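AT27789p (Drosophila melanogaster, PDB 5UZN) probably binds RNA, including mRNA, as a Drosophila hnRNP F/H homolog, here represented by its third quasi-RNA recognition motif (qRRM3) domain. Local coordinates at residues Y11-R16 with A55-Y60. Sequence-based numbering, arbitrary orientation.
Sequences YTIHMR and AYFDTY
Tyr11 and Phe57 form an antiparallel hydrogen-bonded pair, Tyr11 N giving a nearly straight bond to Phe57 O (3.0 Å) and Tyr11 O accepting one from Phe57 N (2.9 Å). Ile13 and Ala55 repeat the pattern, and between the two pairs Thr12 CA makes a CA-H...O contact with Ala55 O. The tight part lies on the face of Ile13, Ala55 and Phe57: Ile13 CD1 lies 3.4 Å from Phe57 CE1, while Tyr11 O sits at that ring's edge. Past the strand end, Tyr60 N lies over one face of the Tyr11 ring, 3.2 Å above its plane and offset toward the rim, and Tyr60 CB makes a CH-pi contact 4.0 Å from the centroid. Because chi1 of Tyr60 is 179°, CG swings away from the backbone N and the side chain crosses that of Tyr11 at about a right angle. An alanine in place of Tyr11 would remove this ring and is likely to leave the first turn of helix 60-68 less firmly held. The solvent side is the exposed turn Asp58-Tyr60; on the other sheet face Thr12 and partly exposed Tyr56 lie side by side, covering less of each other, with Thr12 OG1 3.3 Å from Tyr56 CD1. These are the central strands of the four-stranded RRM sheet; strand 80-86 flanks 11-16, strand 38-43 flanks 52-57, and helices 24-31 and 60-68 cover the Ile13 face, where Phe31 meets Phe57 edge-to-face.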
loop_
_atom_site.group_PDB
_atom_site.type_symbol
_atom_site.label_atom_id
_atom_site.label_comp_id
_atom_site.label_asym_id
_atom_site.label_seq_id
_atom_site.Cartn_x
_atom_site.Cartn_y
_atom_site.Cartn_z
ATOM N N TYR A 11 -4.076 -0.427 10.863
ATOM C CA TYR A 11 -2.666 -0.054 10.922
ATOM C C TYR A 11 -2.169 0.220 9.507
ATOM O O TYR A 11 -2.239 -0.655 8.633
ATOM C CB TYR A 11 -1.847 -1.152 11.589
ATOM C CG TYR A 11 -2.346 -1.459 12.981
ATOM C CD1 TYR A 11 -3.414 -2.334 13.189
ATOM C CD2 TYR A 11 -1.755 -0.867 14.089
ATOM C CE1 TYR A 11 -3.877 -2.608 14.460
ATOM C CE2 TYR A 11 -2.214 -1.137 15.380
ATOM C CZ TYR A 11 -3.276 -2.010 15.554
ATOM O OH TYR A 11 -3.742 -2.284 16.822
ATOM N N THR A 12 -1.647 1.420 9.292
ATOM C CA THR A 12 -1.547 2.000 7.959
ATOM C C THR A 12 -0.112 2.046 7.451
ATOM O O THR A 12 0.801 2.485 8.167
ATOM C CB THR A 12 -2.131 3.402 7.979
ATOM O OG1 THR A 12 -3.462 3.302 8.464
ATOM C CG2 THR A 12 -2.134 4.000 6.582
ATOM N N ILE A 13 0.069 1.628 6.201
ATOM C CA ILE A 13 1.323 1.778 5.470
ATOM C C ILE A 13 1.051 2.705 4.296
ATOM O O ILE A 13 0.246 2.373 3.414
ATOM C CB ILE A 13 1.856 0.432 4.980
ATOM C CG1 ILE A 13 2.203 -0.487 6.152
ATOM C CG2 ILE A 13 3.081 0.637 4.099
ATOM C CD1 ILE A 13 2.814 -1.793 5.662
ATOM N N HIS A 14 1.688 3.875 4.306
ATOM C CA HIS A 14 1.586 4.831 3.218
ATOM C C HIS A 14 2.652 4.489 2.195
ATOM O O HIS A 14 3.761 4.095 2.555
ATOM C CB HIS A 14 1.754 6.271 3.733
ATOM C CG HIS A 14 1.643 7.301 2.655
ATOM N ND1 HIS A 14 0.492 7.476 1.914
ATOM C CD2 HIS A 14 2.551 8.180 2.159
ATOM C CE1 HIS A 14 0.693 8.428 1.013
ATOM N NE2 HIS A 14 1.932 8.869 1.139
ATOM N N MET A 15 2.294 4.569 0.915
ATOM C CA MET A 15 3.148 4.079 -0.159
ATOM C C MET A 15 3.409 5.204 -1.143
ATOM O O MET A 15 2.487 5.911 -1.528
ATOM C CB MET A 15 2.507 2.874 -0.883
ATOM C CG MET A 15 1.942 1.798 0.037
ATOM S SD MET A 15 0.946 0.555 -0.804
ATOM C CE MET A 15 2.251 -0.354 -1.650
ATOM N N ARG A 16 4.660 5.384 -1.543
ATOM C CA ARG A 16 4.984 6.328 -2.599
ATOM C C ARG A 16 5.710 5.636 -3.746
ATOM O O ARG A 16 6.324 4.578 -3.569
ATOM C CB ARG A 16 5.826 7.486 -2.060
ATOM C CG ARG A 16 5.103 8.275 -0.979
ATOM C CD ARG A 16 5.936 9.431 -0.472
ATOM N NE ARG A 16 5.795 10.605 -1.311
ATOM C CZ ARG A 16 4.750 11.422 -1.231
ATOM N NH1 ARG A 16 3.775 11.165 -0.349
ATOM N NH2 ARG A 16 4.689 12.496 -2.006
ATOM N N ALA A 55 -2.367 1.361 2.423
ATOM C CA ALA A 55 -2.767 -0.016 2.681
ATOM C C ALA A 55 -3.076 -0.121 4.164
ATOM O O ALA A 55 -2.255 0.290 4.995
ATOM C CB ALA A 55 -1.682 -1.030 2.265
ATOM N N TYR A 56 -4.270 -0.642 4.478
ATOM C CA TYR A 56 -4.826 -0.718 5.833
ATOM C C TYR A 56 -4.859 -2.172 6.272
ATOM O O TYR A 56 -5.572 -2.984 5.676
ATOM C CB TYR A 56 -6.237 -0.118 5.897
ATOM C CG TYR A 56 -6.272 1.360 5.576
ATOM C CD1 TYR A 56 -5.931 2.287 6.540
ATOM C CD2 TYR A 56 -6.640 1.831 4.312
ATOM C CE1 TYR A 56 -5.938 3.638 6.282
ATOM C CE2 TYR A 56 -6.651 3.207 4.044
ATOM C CZ TYR A 56 -6.303 4.098 5.043
ATOM O OH TYR A 56 -6.294 5.463 4.845
ATOM N N PHE A 57 -4.084 -2.500 7.298
ATOM C CA PHE A 57 -3.972 -3.869 7.779
ATOM C C PHE A 57 -4.794 -4.057 9.042
ATOM O O PHE A 57 -5.033 -3.111 9.800
ATOM C CB PHE A 57 -2.506 -4.244 8.037
ATOM C CG PHE A 57 -1.663 -4.189 6.794
ATOM C CD1 PHE A 57 -1.151 -2.988 6.358
ATOM C CD2 PHE A 57 -1.428 -5.341 6.036
ATOM C CE1 PHE A 57 -0.383 -2.922 5.178
ATOM C CE2 PHE A 57 -0.674 -5.285 4.883
ATOM C CZ PHE A 57 -0.150 -4.068 4.450
ATOM N N ASP A 58 -5.213 -5.307 9.255
ATOM C CA ASP A 58 -6.108 -5.643 10.356
ATOM C C ASP A 58 -5.409 -5.518 11.706
ATOM O O ASP A 58 -6.011 -5.041 12.670
ATOM C CB ASP A 58 -6.664 -7.065 10.156
ATOM C CG ASP A 58 -7.713 -7.138 9.054
ATOM O OD1 ASP A 58 -8.588 -6.253 9.020
ATOM O OD2 ASP A 58 -7.666 -8.077 8.227
ATOM N N THR A 59 -4.143 -5.931 11.796
ATOM C CA THR A 59 -3.401 -5.932 13.055
ATOM C C THR A 59 -2.059 -5.225 12.909
ATOM O O THR A 59 -1.532 -5.061 11.801
ATOM C CB THR A 59 -3.113 -7.352 13.550
ATOM O OG1 THR A 59 -2.300 -8.028 12.576
ATOM C CG2 THR A 59 -4.410 -8.124 13.766
ATOM N N TYR A 60 -1.503 -4.817 14.061
ATOM C CA TYR A 60 -0.132 -4.302 14.095
ATOM C C TYR A 60 0.839 -5.321 13.527
ATOM O O TYR A 60 1.667 -4.998 12.667
ATOM C CB TYR A 60 0.272 -3.934 15.532
ATOM C CG TYR A 60 1.714 -3.393 15.702
ATOM C CD1 TYR A 60 2.091 -2.175 15.155
ATOM C CD2 TYR A 60 2.675 -4.093 16.436
ATOM C CE1 TYR A 60 3.386 -1.671 15.304
ATOM C CE2 TYR A 60 3.986 -3.583 16.604
ATOM C CZ TYR A 60 4.321 -2.357 16.041
ATOM O OH TYR A 60 5.605 -1.832 16.183
#